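Local structure of pyruvate formate-lyase 2 (Archaeoglobus fulgidus, 2F3O) at residues A[52-57]-A[68-73]; A[74-79]-A[264-269]; A[338-343]-A[370-375]; A[403-408]-A[419-424]. The protein is of unknown function but belongs to the glycyl radical enzymes, which points to a lyase or dehydratase reaction by radical chemistry. All blocks are in the same frame, centred on the assembly; numbering follows the deposited sequence.

Contact 1. Residues A[52-57]-A[68-73]; sequences ENIPIQ and MLPNPP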
loop_
_atom_site.group_PDB
_atom_site.type_symbol
_atom_site.label_atom_id
_atom_site.label_comp_id
_atom_site.label_asym_id
_atom_site.label_seq_id
_atom_site.Cartn_x
_atom_site.Cartn_y
_atom_site.Cartn_z
ATOM N N GLU A 52 21.234 -23.596 -26.007
ATOM C CA GLU A 52 21.069 -24.076 -27.368
ATOM C C GLU A 52 22.393 -24.389 -28.062
ATOM O O GLU A 52 22.410 -25.126 -29.046
ATOM C CB GLU A 52 20.265 -23.085 -28.193
ATOM C CG GLU A 52 18.799 -23.111 -27.860
ATOM C CD GLU A 52 18.064 -21.953 -28.487
ATOM O OE1 GLU A 52 18.732 -21.156 -29.210
ATOM O OE2 GLU A 52 16.832 -21.841 -28.234
ATOM N N ASN A 53 23.500 -23.872 -27.528
ATOM C CA ASN A 53 24.790 -24.010 -28.193
ATOM C C ASN A 53 25.943 -24.656 -27.409
ATOM O O ASN A 53 27.030 -24.847 -27.958
ATOM C CB ASN A 53 25.214 -22.656 -28.747
ATOM C CG ASN A 53 24.312 -22.185 -29.881
ATOM O OD1 ASN A 53 24.243 -22.818 -30.925
ATOM N ND2 ASN A 53 23.618 -21.070 -29.673
ATOM N N ILE A 54 25.724 -24.998 -26.141
ATOM C CA ILE A 54 26.756 -25.675 -25.348
ATOM C C ILE A 54 26.922 -27.112 -25.860
ATOM O O ILE A 54 25.931 -27.773 -26.170
ATOM C CB ILE A 54 26.436 -25.616 -23.809
ATOM C CG1 ILE A 54 27.636 -26.040 -22.968
ATOM C CG2 ILE A 54 25.167 -26.413 -23.437
ATOM C CD1 ILE A 54 27.607 -25.525 -21.557
ATOM N N PRO A 55 28.173 -27.562 -26.056
ATOM C CA PRO A 55 28.383 -28.986 -26.358
ATOM C C PRO A 55 27.792 -29.892 -25.286
ATOM O O PRO A 55 27.997 -29.668 -24.097
ATOM C CB PRO A 55 29.905 -29.123 -26.415
ATOM C CG PRO A 55 30.400 -27.761 -26.737
ATOM C CD PRO A 55 29.429 -26.794 -26.108
ATOM N N ILE A 56 27.011 -30.872 -25.715
ATOM C CA ILE A 56 26.360 -31.794 -24.794
ATOM C C ILE A 56 26.858 -33.220 -25.030
ATOM O O ILE A 56 27.298 -33.556 -26.132
ATOM C CB ILE A 56 24.805 -31.729 -24.910
ATOM C CG1 ILE A 56 24.304 -32.133 -26.295
ATOM C CG2 ILE A 56 24.288 -30.342 -24.592
ATOM C CD1 ILE A 56 22.814 -32.387 -26.331
ATOM N N GLN A 57 26.817 -34.054 -23.998
ATOM C CA GLN A 57 27.178 -35.463 -24.160
ATOM C C GLN A 57 26.503 -36.364 -23.140
ATOM O O GLN A 57 26.342 -36.003 -21.974
ATOM C CB GLN A 57 28.693 -35.670 -24.128
ATOM C CG GLN A 57 29.370 -34.903 -23.042
ATOM C CD GLN A 57 30.856 -35.103 -23.047
ATOM O OE1 GLN A 57 31.612 -34.133 -22.995
ATOM N NE2 GLN A 57 31.295 -36.363 -23.116
ATOM N N MET A 68 26.984 -30.818 -16.831
ATOM C CA MET A 68 26.972 -29.467 -16.308
ATOM C C MET A 68 27.876 -28.569 -17.126
ATOM O O MET A 68 27.576 -27.402 -17.333
ATOM C CB MET A 68 27.419 -29.474 -14.855
ATOM C CG MET A 68 26.506 -30.284 -13.976
ATOM S SD MET A 68 26.444 -29.562 -12.340
ATOM C CE MET A 68 27.467 -30.704 -11.485
ATOM N N LEU A 69 28.994 -29.111 -17.580
ATOM C CA LEU A 69 29.848 -28.423 -18.529
ATOM C C LEU A 69 30.260 -29.512 -19.522
ATOM O O LEU A 69 30.181 -30.701 -19.169
ATOM C CB LEU A 69 31.054 -27.844 -17.807
ATOM C CG LEU A 69 31.716 -28.813 -16.839
ATOM C CD1 LEU A 69 33.129 -29.106 -17.272
ATOM C CD2 LEU A 69 31.673 -28.294 -15.433
ATOM N N PRO A 70 30.657 -29.136 -20.770
ATOM C CA PRO A 70 31.147 -30.152 -21.707
ATOM C C PRO A 70 32.442 -30.700 -21.174
ATOM O O PRO A 70 33.205 -29.956 -20.581
ATOM C CB PRO A 70 31.441 -29.363 -22.981
ATOM C CG PRO A 70 30.763 -28.072 -22.836
ATOM C CD PRO A 70 30.666 -27.792 -21.377
ATOM N N ASN A 71 32.664 -31.989 -21.391
ATOM C CA ASN A 71 33.797 -32.731 -20.824
ATOM C C ASN A 71 34.117 -32.453 -19.337
ATOM O O ASN A 71 35.004 -31.645 -19.017
ATOM C CB ASN A 71 35.043 -32.593 -21.704
ATOM C CG ASN A 71 36.156 -33.543 -21.279
ATOM O OD1 ASN A 71 37.304 -33.123 -21.083
ATOM N ND2 ASN A 71 35.814 -34.827 -21.102
ATOM N N PRO A 72 33.394 -33.140 -18.437
ATOM C CA PRO A 72 33.295 -32.995 -16.983
ATOM C C PRO A 72 34.597 -33.257 -16.192
ATOM O O PRO A 72 35.629 -33.500 -16.797
ATOM C CB PRO A 72 32.149 -33.942 -16.626
ATOM C CG PRO A 72 31.427 -34.165 -17.905
ATOM C CD PRO A 72 32.517 -34.217 -18.903
ATOM N N PRO A 73 34.530 -33.384 -14.856
ATOM C CA PRO A 73 35.044 -32.464 -13.870
ATOM C C PRO A 73 35.537 -31.138 -14.412
ATOM O O PRO A 73 36.477 -31.087 -15.205
ATOM C CB PRO A 73 36.147 -33.286 -13.195
ATOM C CG PRO A 73 35.583 -34.719 -13.234
ATOM C CD PRO A 73 34.359 -34.690 -14.201
#

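Contact 2. Residues A[74-79]-A[264-269]; sequences GAIIFP and LHQENY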
loop_
_atom_site.group_PDB
_atom_site.type_symbol
_atom_site.label_atom_id
_atom_site.label_comp_id
_atom_site.label_asym_id
_atom_site.label_seq_id
_atom_site.Cartn_x
_atom_site.Cartn_y
_atom_site.Cartn_z
ATOM N N GLY A 74 34.888 -30.067 -13.963
ATOM C CA GLY A 74 35.320 -28.723 -14.308
ATOM C C GLY A 74 34.737 -27.552 -13.538
ATOM O O GLY A 74 33.886 -27.722 -12.657
ATOM N N ALA A 75 35.215 -26.356 -13.882
ATOM C CA ALA A 75 34.715 -25.107 -13.313
ATOM C C ALA A 75 33.970 -24.286 -14.362
ATOM O O ALA A 75 34.479 -24.092 -15.461
ATOM C CB ALA A 75 35.859 -24.302 -12.749
ATOM N N ILE A 76 32.772 -23.807 -14.028
ATOM C CA ILE A 76 32.054 -22.884 -14.907
ATOM C C ILE A 76 32.445 -21.440 -14.555
ATOM O O ILE A 76 32.557 -21.099 -13.387
ATOM C CB ILE A 76 30.538 -23.081 -14.820
ATOM C CG1 ILE A 76 30.182 -24.556 -14.992
ATOM C CG2 ILE A 76 29.848 -22.303 -15.892
ATOM C CD1 ILE A 76 28.708 -24.872 -14.794
ATOM N N ILE A 77 32.700 -20.606 -15.563
ATOM C CA ILE A 77 33.150 -19.234 -15.316
ATOM C C ILE A 77 31.979 -18.242 -15.417
ATOM O O ILE A 77 31.214 -18.271 -16.390
ATOM C CB ILE A 77 34.259 -18.827 -16.311
ATOM C CG1 ILE A 77 35.386 -19.845 -16.325
ATOM C CG2 ILE A 77 34.830 -17.457 -15.986
ATOM C CD1 ILE A 77 36.440 -19.509 -17.346
ATOM N N PHE A 78 31.836 -17.376 -14.409
ATOM C CA PHE A 78 30.798 -16.350 -14.405
ATOM C C PHE A 78 31.464 -14.987 -14.344
ATOM O O PHE A 78 31.635 -14.443 -13.266
ATOM C CB PHE A 78 29.826 -16.545 -13.226
ATOM C CG PHE A 78 28.947 -17.758 -13.372
ATOM C CD1 PHE A 78 29.387 -19.008 -12.970
ATOM C CD2 PHE A 78 27.692 -17.655 -13.955
ATOM C CE1 PHE A 78 28.589 -20.127 -13.148
ATOM C CE2 PHE A 78 26.884 -18.770 -14.137
ATOM C CZ PHE A 78 27.327 -20.003 -13.738
ATOM N N PRO A 79 31.851 -14.425 -15.511
ATOM C CA PRO A 79 32.578 -13.151 -15.523
ATOM C C PRO A 79 31.716 -11.961 -15.107
ATOM O O PRO A 79 32.249 -10.909 -14.764
ATOM C CB PRO A 79 33.003 -13.005 -16.992
ATOM C CG PRO A 79 31.980 -13.768 -17.753
ATOM C CD PRO A 79 31.636 -14.940 -16.881
ATOM N N LEU A 264 20.120 -24.515 -14.531
ATOM C CA LEU A 264 20.253 -23.453 -13.519
ATOM C C LEU A 264 21.687 -23.081 -13.329
ATOM O O LEU A 264 21.991 -21.923 -13.066
ATOM C CB LEU A 264 19.667 -23.871 -12.174
ATOM C CG LEU A 264 18.159 -23.658 -12.202
ATOM C CD1 LEU A 264 17.476 -24.241 -10.999
ATOM C CD2 LEU A 264 17.838 -22.199 -12.354
ATOM N N HIS A 265 22.569 -24.058 -13.518
ATOM C CA HIS A 265 23.980 -23.839 -13.351
ATOM C C HIS A 265 24.630 -23.089 -14.504
ATOM O O HIS A 265 25.838 -22.820 -14.478
ATOM C CB HIS A 265 24.678 -25.153 -13.067
ATOM C CG HIS A 265 24.573 -25.564 -11.637
ATOM N ND1 HIS A 265 23.500 -26.280 -11.147
ATOM C CD2 HIS A 265 25.378 -25.312 -10.579
ATOM C CE1 HIS A 265 23.659 -26.472 -9.849
ATOM N NE2 HIS A 265 24.792 -25.897 -9.481
ATOM N N GLN A 266 23.831 -22.722 -15.504
ATOM C CA GLN A 266 24.362 -21.954 -16.614
ATOM C C GLN A 266 23.971 -20.514 -16.418
ATOM O O GLN A 266 24.566 -19.625 -17.011
ATOM C CB GLN A 266 23.851 -22.467 -17.958
ATOM C CG GLN A 266 23.913 -23.974 -18.179
ATOM C CD GLN A 266 25.268 -24.567 -17.860
ATOM O OE1 GLN A 266 26.323 -24.037 -18.240
ATOM N NE2 GLN A 266 25.251 -25.681 -17.142
ATOM N N GLU A 267 22.973 -20.294 -15.567
ATOM C CA GLU A 267 22.505 -18.947 -15.256
ATOM C C GLU A 267 23.089 -18.438 -13.929
ATOM O O GLU A 267 23.523 -17.296 -13.824
ATOM C CB GLU A 267 20.979 -18.929 -15.200
ATOM C CG GLU A 267 20.369 -17.654 -14.614
ATOM C CD GLU A 267 18.856 -17.723 -14.470
ATOM O OE1 GLU A 267 18.360 -18.406 -13.545
ATOM O OE2 GLU A 267 18.170 -17.091 -15.301
ATOM N N ASN A 268 23.112 -19.302 -12.922
ATOM C CA ASN A 268 23.479 -18.902 -11.566
ATOM C C ASN A 268 24.777 -19.518 -11.169
ATOM O O ASN A 268 25.045 -20.665 -11.549
ATOM C CB ASN A 268 22.425 -19.382 -10.589
ATOM C CG ASN A 268 21.081 -18.863 -10.929
ATOM O OD1 ASN A 268 20.734 -17.736 -10.571
ATOM N ND2 ASN A 268 20.307 -19.663 -11.654
ATOM N N TYR A 269 25.555 -18.790 -10.368
ATOM C CA TYR A 269 26.880 -19.259 -9.984
ATOM C C TYR A 269 26.840 -20.495 -9.074
ATOM O O TYR A 269 25.818 -20.813 -8.476
ATOM C CB TYR A 269 27.775 -18.098 -9.483
ATOM C CG TYR A 269 27.795 -17.858 -8.004
ATOM C CD1 TYR A 269 28.996 -17.870 -7.305
ATOM C CD2 TYR A 269 26.616 -17.615 -7.297
ATOM C CE1 TYR A 269 29.035 -17.652 -5.934
ATOM C CE2 TYR A 269 26.635 -17.410 -5.919
ATOM C CZ TYR A 269 27.855 -17.423 -5.242
ATOM O OH TYR A 269 27.873 -17.230 -3.882
#

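Contact 3. Residues A[338-343]-A[370-375]; sequences GGCDIY and HVRINK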
loop_
_atom_site.group_PDB
_atom_site.type_symbol
_atom_site.label_atom_id
_atom_site.label_comp_id
_atom_site.label_asym_id
_atom_site.label_seq_id
_atom_site.Cartn_x
_atom_site.Cartn_y
_atom_site.Cartn_z
ATOM N N GLY A 338 14.318 -37.046 4.844
ATOM C CA GLY A 338 13.784 -37.253 6.191
ATOM C C GLY A 338 12.999 -36.078 6.722
ATOM O O GLY A 338 12.721 -35.126 5.999
ATOM N N GLY A 339 12.623 -36.133 7.986
ATOM C CA GLY A 339 11.920 -35.014 8.600
ATOM C C GLY A 339 10.451 -35.302 8.771
ATOM O O GLY A 339 10.011 -36.430 8.572
ATOM N N CYS A 340 9.689 -34.279 9.142
ATOM C CA CYS A 340 8.262 -34.446 9.401
ATOM C C CYS A 340 7.352 -33.719 8.396
ATOM O O CYS A 340 7.821 -32.942 7.557
ATOM C CB CYS A 340 7.948 -33.959 10.804
ATOM S SG CYS A 340 8.147 -32.195 10.956
ATOM N N ASP A 341 6.049 -33.966 8.465
ATOM C CA ASP A 341 5.135 -33.200 7.625
ATOM C C ASP A 341 4.720 -31.900 8.334
ATOM O O ASP A 341 5.265 -31.549 9.374
ATOM C CB ASP A 341 3.943 -34.055 7.114
ATOM C CG ASP A 341 3.038 -34.611 8.235
ATOM O OD1 ASP A 341 2.233 -35.521 7.935
ATOM O OD2 ASP A 341 3.092 -34.154 9.398
ATOM N N ILE A 342 3.727 -31.206 7.802
ATOM C CA ILE A 342 3.248 -29.959 8.421
ATOM C C ILE A 342 2.338 -30.178 9.653
ATOM O O ILE A 342 1.735 -29.227 10.175
ATOM C CB ILE A 342 2.518 -29.080 7.391
ATOM C CG1 ILE A 342 1.311 -29.824 6.830
ATOM C CG2 ILE A 342 3.457 -28.680 6.252
ATOM C CD1 ILE A 342 0.365 -28.932 6.145
ATOM N N TYR A 343 2.246 -31.430 10.102
ATOM C CA TYR A 343 1.482 -31.778 11.286
ATOM C C TYR A 343 2.369 -32.331 12.399
ATOM O O TYR A 343 1.976 -32.353 13.564
ATOM C CB TYR A 343 0.387 -32.758 10.929
ATOM C CG TYR A 343 -0.659 -32.115 10.095
ATOM C CD1 TYR A 343 -1.616 -31.293 10.674
ATOM C CD2 TYR A 343 -0.691 -32.297 8.724
ATOM C CE1 TYR A 343 -2.596 -30.676 9.903
ATOM C CE2 TYR A 343 -1.661 -31.695 7.937
ATOM C CZ TYR A 343 -2.606 -30.885 8.531
ATOM O OH TYR A 343 -3.577 -30.288 7.771
ATOM N N HIS A 370 21.709 -34.004 3.417
ATOM C CA HIS A 370 21.255 -33.450 4.666
ATOM C C HIS A 370 20.080 -34.222 5.180
ATOM O O HIS A 370 19.064 -34.346 4.505
ATOM C CB HIS A 370 20.842 -32.018 4.451
ATOM C CG HIS A 370 21.976 -31.116 4.094
ATOM N ND1 HIS A 370 21.792 -29.901 3.478
ATOM C CD2 HIS A 370 23.309 -31.249 4.271
ATOM C CE1 HIS A 370 22.959 -29.315 3.301
ATOM N NE2 HIS A 370 23.899 -30.115 3.769
ATOM N N VAL A 371 20.221 -34.763 6.380
ATOM C CA VAL A 371 19.198 -35.641 6.924
ATOM C C VAL A 371 18.504 -34.961 8.088
ATOM O O VAL A 371 19.125 -34.665 9.105
ATOM C CB VAL A 371 19.777 -36.995 7.391
ATOM C CG1 VAL A 371 18.668 -37.994 7.591
ATOM C CG2 VAL A 371 20.772 -37.536 6.391
ATOM N N ARG A 372 17.215 -34.698 7.915
ATOM C CA ARG A 372 16.377 -34.203 8.990
ATOM C C ARG A 372 15.926 -35.362 9.887
ATOM O O ARG A 372 15.361 -36.366 9.419
ATOM C CB ARG A 372 15.152 -33.481 8.423
ATOM C CG ARG A 372 15.385 -32.078 7.887
ATOM C CD ARG A 372 14.072 -31.467 7.358
ATOM N NE ARG A 372 12.974 -31.605 8.313
ATOM C CZ ARG A 372 11.759 -31.086 8.158
ATOM N NH1 ARG A 372 11.490 -30.354 7.090
ATOM N NH2 ARG A 372 10.822 -31.274 9.083
ATOM N N ILE A 373 16.199 -35.236 11.180
ATOM C CA ILE A 373 15.662 -36.172 12.148
ATOM C C ILE A 373 15.009 -35.420 13.284
ATOM O O ILE A 373 15.301 -34.234 13.521
ATOM C CB ILE A 373 16.735 -37.084 12.735
ATOM C CG1 ILE A 373 17.941 -36.283 13.165
ATOM C CG2 ILE A 373 17.192 -38.120 11.725
ATOM C CD1 ILE A 373 19.078 -37.176 13.523
ATOM N N ASN A 374 14.124 -36.115 13.986
ATOM C CA ASN A 374 13.382 -35.530 15.096
ATOM C C ASN A 374 13.032 -36.605 16.099
ATOM O O ASN A 374 13.424 -37.760 15.941
ATOM C CB ASN A 374 12.107 -34.835 14.604
ATOM C CG ASN A 374 11.279 -35.701 13.664
ATOM O OD1 ASN A 374 10.700 -36.699 14.068
ATOM N ND2 ASN A 374 11.207 -35.306 12.412
ATOM N N LYS A 375 12.248 -36.243 17.105
ATOM C CA LYS A 375 11.901 -37.196 18.148
ATOM C C LYS A 375 10.940 -38.312 17.708
ATOM O O LYS A 375 10.682 -39.242 18.469
ATOM C CB LYS A 375 11.399 -36.470 19.402
ATOM C CG LYS A 375 12.527 -35.767 20.133
ATOM C CD LYS A 375 12.189 -35.459 21.586
ATOM C CE LYS A 375 13.354 -34.731 22.265
ATOM N NZ LYS A 375 12.939 -33.931 23.466
#

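Contact 4. Residues A[403-408]-A[419-424]; sequences AAVKAL and LNYTTD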
loop_
_atom_site.group_PDB
_atom_site.type_symbol
_atom_site.label_atom_id
_atom_site.label_comp_id
_atom_site.label_asym_id
_atom_site.label_seq_id
_atom_site.Cartn_x
_atom_site.Cartn_y
_atom_site.Cartn_z
ATOM N N ALA A 403 14.943 -27.727 16.952
ATOM C CA ALA A 403 15.704 -26.474 17.020
ATOM C C ALA A 403 15.560 -25.644 15.768
ATOM O O ALA A 403 15.633 -24.418 15.816
ATOM C CB ALA A 403 17.197 -26.755 17.248
ATOM N N ALA A 404 15.392 -26.332 14.646
ATOM C CA ALA A 404 15.338 -25.695 13.342
ATOM C C ALA A 404 14.010 -24.988 13.098
ATOM O O ALA A 404 14.001 -23.883 12.578
ATOM C CB ALA A 404 15.614 -26.712 12.249
ATOM N N VAL A 405 12.895 -25.614 13.477
ATOM C CA VAL A 405 11.591 -24.988 13.275
ATOM C C VAL A 405 11.326 -23.892 14.303
ATOM O O VAL A 405 10.480 -23.019 14.086
ATOM C CB VAL A 405 10.391 -25.997 13.231
ATOM C CG1 VAL A 405 10.682 -27.148 12.297
ATOM C CG2 VAL A 405 10.045 -26.511 14.591
ATOM N N LYS A 406 12.057 -23.935 15.414
ATOM C CA LYS A 406 11.945 -22.923 16.461
ATOM C C LYS A 406 12.662 -21.662 15.974
ATOM O O LYS A 406 12.200 -20.545 16.216
ATOM C CB LYS A 406 12.548 -23.455 17.764
ATOM C CG LYS A 406 12.308 -22.634 19.002
ATOM C CD LYS A 406 12.621 -23.458 20.257
ATOM C CE LYS A 406 11.989 -24.862 20.160
ATOM N NZ LYS A 406 11.799 -25.608 21.471
ATOM N N ALA A 407 13.767 -21.866 15.249
ATOM C CA ALA A 407 14.562 -20.787 14.693
ATOM C C ALA A 407 13.771 -20.083 13.632
ATOM O O ALA A 407 13.776 -18.857 13.562
ATOM C CB ALA A 407 15.828 -21.321 14.096
ATOM N N LEU A 408 13.076 -20.868 12.814
ATOM C CA LEU A 408 12.309 -20.318 11.711
ATOM C C LEU A 408 11.071 -19.590 12.213
ATOM O O LEU A 408 10.776 -18.504 11.752
ATOM C CB LEU A 408 11.979 -21.389 10.674
ATOM C CG LEU A 408 13.201 -21.911 9.909
ATOM C CD1 LEU A 408 12.867 -23.198 9.243
ATOM C CD2 LEU A 408 13.775 -20.925 8.901
ATOM N N LEU A 419 7.722 -26.202 9.602
ATOM C CA LEU A 419 7.682 -27.667 9.627
ATOM C C LEU A 419 8.186 -28.267 8.316
ATOM O O LEU A 419 8.955 -29.212 8.320
ATOM C CB LEU A 419 6.264 -28.176 9.901
ATOM C CG LEU A 419 5.755 -28.533 11.309
ATOM C CD1 LEU A 419 6.892 -28.798 12.322
ATOM C CD2 LEU A 419 4.806 -27.488 11.844
ATOM N N ASN A 420 7.795 -27.685 7.189
ATOM C CA ASN A 420 8.200 -28.189 5.882
ATOM C C ASN A 420 9.503 -27.542 5.383
ATOM O O ASN A 420 9.615 -27.154 4.220
ATOM C CB ASN A 420 7.051 -27.942 4.886
ATOM C CG ASN A 420 7.240 -28.650 3.554
ATOM O OD1 ASN A 420 7.255 -29.884 3.484
ATOM N ND2 ASN A 420 7.357 -27.860 2.476
ATOM N N TYR A 421 10.491 -27.403 6.254
ATOM C CA TYR A 421 11.653 -26.658 5.840
ATOM C C TYR A 421 12.572 -27.526 5.022
ATOM O O TYR A 421 12.461 -28.746 5.031
ATOM C CB TYR A 421 12.401 -26.040 7.009
ATOM C CG TYR A 421 13.219 -26.999 7.852
ATOM C CD1 TYR A 421 14.592 -27.174 7.646
ATOM C CD2 TYR A 421 12.623 -27.719 8.880
ATOM C CE1 TYR A 421 15.326 -28.046 8.438
ATOM C CE2 TYR A 421 13.348 -28.590 9.676
ATOM C CZ TYR A 421 14.686 -28.750 9.451
ATOM O OH TYR A 421 15.367 -29.612 10.269
ATOM N N THR A 422 13.480 -26.871 4.315
ATOM C CA THR A 422 14.514 -27.533 3.573
ATOM C C THR A 422 15.864 -26.989 4.002
ATOM O O THR A 422 15.969 -26.009 4.732
ATOM C CB THR A 422 14.363 -27.280 2.080
ATOM O OG1 THR A 422 15.342 -28.051 1.359
ATOM C CG2 THR A 422 14.536 -25.790 1.787
ATOM N N THR A 423 16.909 -27.653 3.545
ATOM C CA THR A 423 18.228 -27.169 3.774
ATOM C C THR A 423 18.859 -26.838 2.412
ATOM O O THR A 423 18.373 -27.277 1.376
ATOM C CB THR A 423 19.045 -28.228 4.536
ATOM O OG1 THR A 423 19.223 -29.358 3.693
ATOM C CG2 THR A 423 18.309 -28.715 5.795
ATOM N N ASP A 424 19.910 -26.034 2.419
ATOM C CA ASP A 424 20.729 -25.816 1.226
ATOM C C ASP A 424 22.168 -25.473 1.654
ATOM O O ASP A 424 22.405 -25.008 2.789
ATOM C CB ASP A 424 20.167 -24.695 0.343
ATOM C CG ASP A 424 20.106 -23.344 1.068
ATOM O OD1 ASP A 424 19.126 -23.119 1.813
ATOM O OD2 ASP A 424 21.023 -22.508 0.877
#

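Contact 1. Residues A[52-57]-A[68-73]
I54 and P55, the first residues beyond the C-terminal end of helix 39-53, pack against the pyrrolidine ring of P70. I54 and P70 are buried, and their side chains run at roughly a right angle to each other. With CG1 anti to the backbone N (chi1 -167°), the outer branch of I54 lies across the CG-CD edge of the P70 ring: CG1 lies 3.7 Å from P70 CG, and CD1 is 3.8 Å from P70 CD. The P55 ring comes to the same CG from the solvent side, its own CD 3.8 Å from P70 CG, and remains exposed. Toward the partly exposed side the apolar packing gives way to a single hydrogen bond. Q57, extended past CG, accepts the backbone N-H of N71 through OE1 at 2.9 Å; the N-H...O angle is 148°, and the donor stands 31° out of the amide carbonyl plane. Cut back to alanine, Q57 would lose its amide, and the N71 N-H is likely to be left without this acceptor. R212 takes up I54 O, while R18 binds the carbonyls of P70 and N71. The contact closes the irregular loop that joins helix 39-53 to strand 74-75, its ends held by proline packing and a side-chain-to-backbone hydrogen bond.

Contact 2. Residues A[74-79]-A[264-269]
F78 points its ring into the last turn of helix 250-267, meeting the residues from H265 to Y269. Its CB makes no close approach to them; CG, set anti to the carbonyl carbon (chi1 -70°), comes 4.1 Å from Y269 CB. Along one rim the ring follows the Y269 backbone, with CD1 beside Y269 CB and CE1 3.7 Å from Y269 CA. That CA stands over the ring face, 3.8 Å from its centroid and 15° off the normal, which makes a CH-pi contact. On the other rim CE2 approaches E267 O obliquely, at 3.7 Å. At the tip two carbonyls meet F78 CZ. H265 O lies in the ring plane at the edge, 3.3 Å from F78 CZ. N268 O comes in obliquely, 3.2 Å from F78 CZ. I76 adds its CD1, 3.5 Å from H265 O. Loss of the ring to a small side chain such as alanine is likely to open a gap against the helix end and take away the CH-pi partner of Y269 CA. The turn is also held from within, for N268 ND2 donates both to L264 O and to the anti lone pair of E267 OE1; the E267 carboxylate also accepts from the backbone N of L513 and L514. A triethylene glycol, probably from the crystallisation liquor, lies about 4 Å from the Y269 side chain and may mark a pocket. The contact is a helix C-terminal end packed on an aromatic ring, with the R23 and K509 side chains taking the Q266 and E267 carbonyls.

Contact 3. Residues A[338-343]-A[370-375]
Where strand 334-338, the outermost of its five-stranded sheet within the chain, ends beside its parallel neighbour 368-373, the glycines G338 and G339 pass against the side chain of R372. Both have positive phi, +80° and +105°, and with no CB they let the arginine lie close to the backbone: R372 CB is 3.6 Å from G339 CA, and NE is also 3.6 Å from that CA. The chain of R372 bends at its third torsion (chi3 49°), which turns the guanidinium along residues 338-340. G338 O sits over one of its faces, while C340 SG lies at its edge and in its plane, 3.4 Å from NH2. The charged group draws its bonds from further off. NE forms a salt bridge with D401, and NH1 and NH2 donate to the carbonyls of Y421 and L419, which probably holds the plane in place. The two strands and the intervening helix 350-362 form a beta-alpha-beta crossover, a unit of the alpha/beta barrel known from glycyl radical enzymes; H370 continues the pairing through backbone bonds to V335 and I337. N374, one residue past the strand, follows R372 on the same side: its ND2 is 3.7 Å from G339 C and donates to the other oxygen of D401, so that one carboxylate positions both side chains, while its OD1 accepts from G376 N. Further along the first segment, D341 OD2 receives Y343 N at 2.9 Å in an Asx turn, approached from above the carboxylate plane. Y343 OH then bonds N420 of the second subunit.

Contact 4. Residues A[403-408]-A[419-424]
The phenol of Y421 stands against one side of helix 403-408, touched by three side chains spaced one turn apart or less: A404, V405 and L408. Helix and strand 421-424 run nearly perpendicular, their axes at 98° and 10.3 Å apart at closest, so a single large residue of the strand bridges much of the distance. CG of Y421 lies between the backbone N and the carbonyl carbon (chi1 75°), which swings the ring toward the helix. From root to tip, the tyrosine meets the three in turn. L408, crossing it at about a right angle, brings CD1 to 3.6 Å from Y421 CB. V405 also crosses near a right angle, with CG1 4.0 Å from Y421 CD2. A404 meets the far end, its CB 3.6 Å from Y421 CZ. None of the three methyl groups lies squarely over the ring or in its plane; all approach obliquely and together fit the ring to the helix surface. V405 CG1 also meets L419, the last residue of helix 415-419, whose CD1 is 4.1 Å away although its CB points from helix 403-408. The hydroxyl of Y421 is hydrogen-bonded to D401 OD1 at the start of helix 401-410, so the apolar contacts and this bond fix the ring from both ends. Strand 428-431, the antiparallel partner of 421-424, lays I429 against A404, L408 and Y421; F399 of strand 396-400 packs on Y421, and A418 of helix 415-419 fills in beside V405 and L408.

Overall arrangement
From the N terminus the four contacts follow in series, none nesting in or crossing another. Contact 1 closes the short irregular loop after helix 39-53, and the chain passes directly into contact 2, which spans 184 residues to bring the chain just after strand 74-75 to the end of helix 250-267. M68 O and Q266 NE2 join the two by a hydrogen bond. Contact 3 closes the crossover between strands 334-338 and 368-373; contact 4 brings strand 421-424 back against helix 401-410 after helix 415-419. These last two have centres 9 Å apart, are linked by H370 ND1 and T423 OG1, and both touch the second subunit. Contacts 2 and 4 lie on opposite sides of the chain's centre.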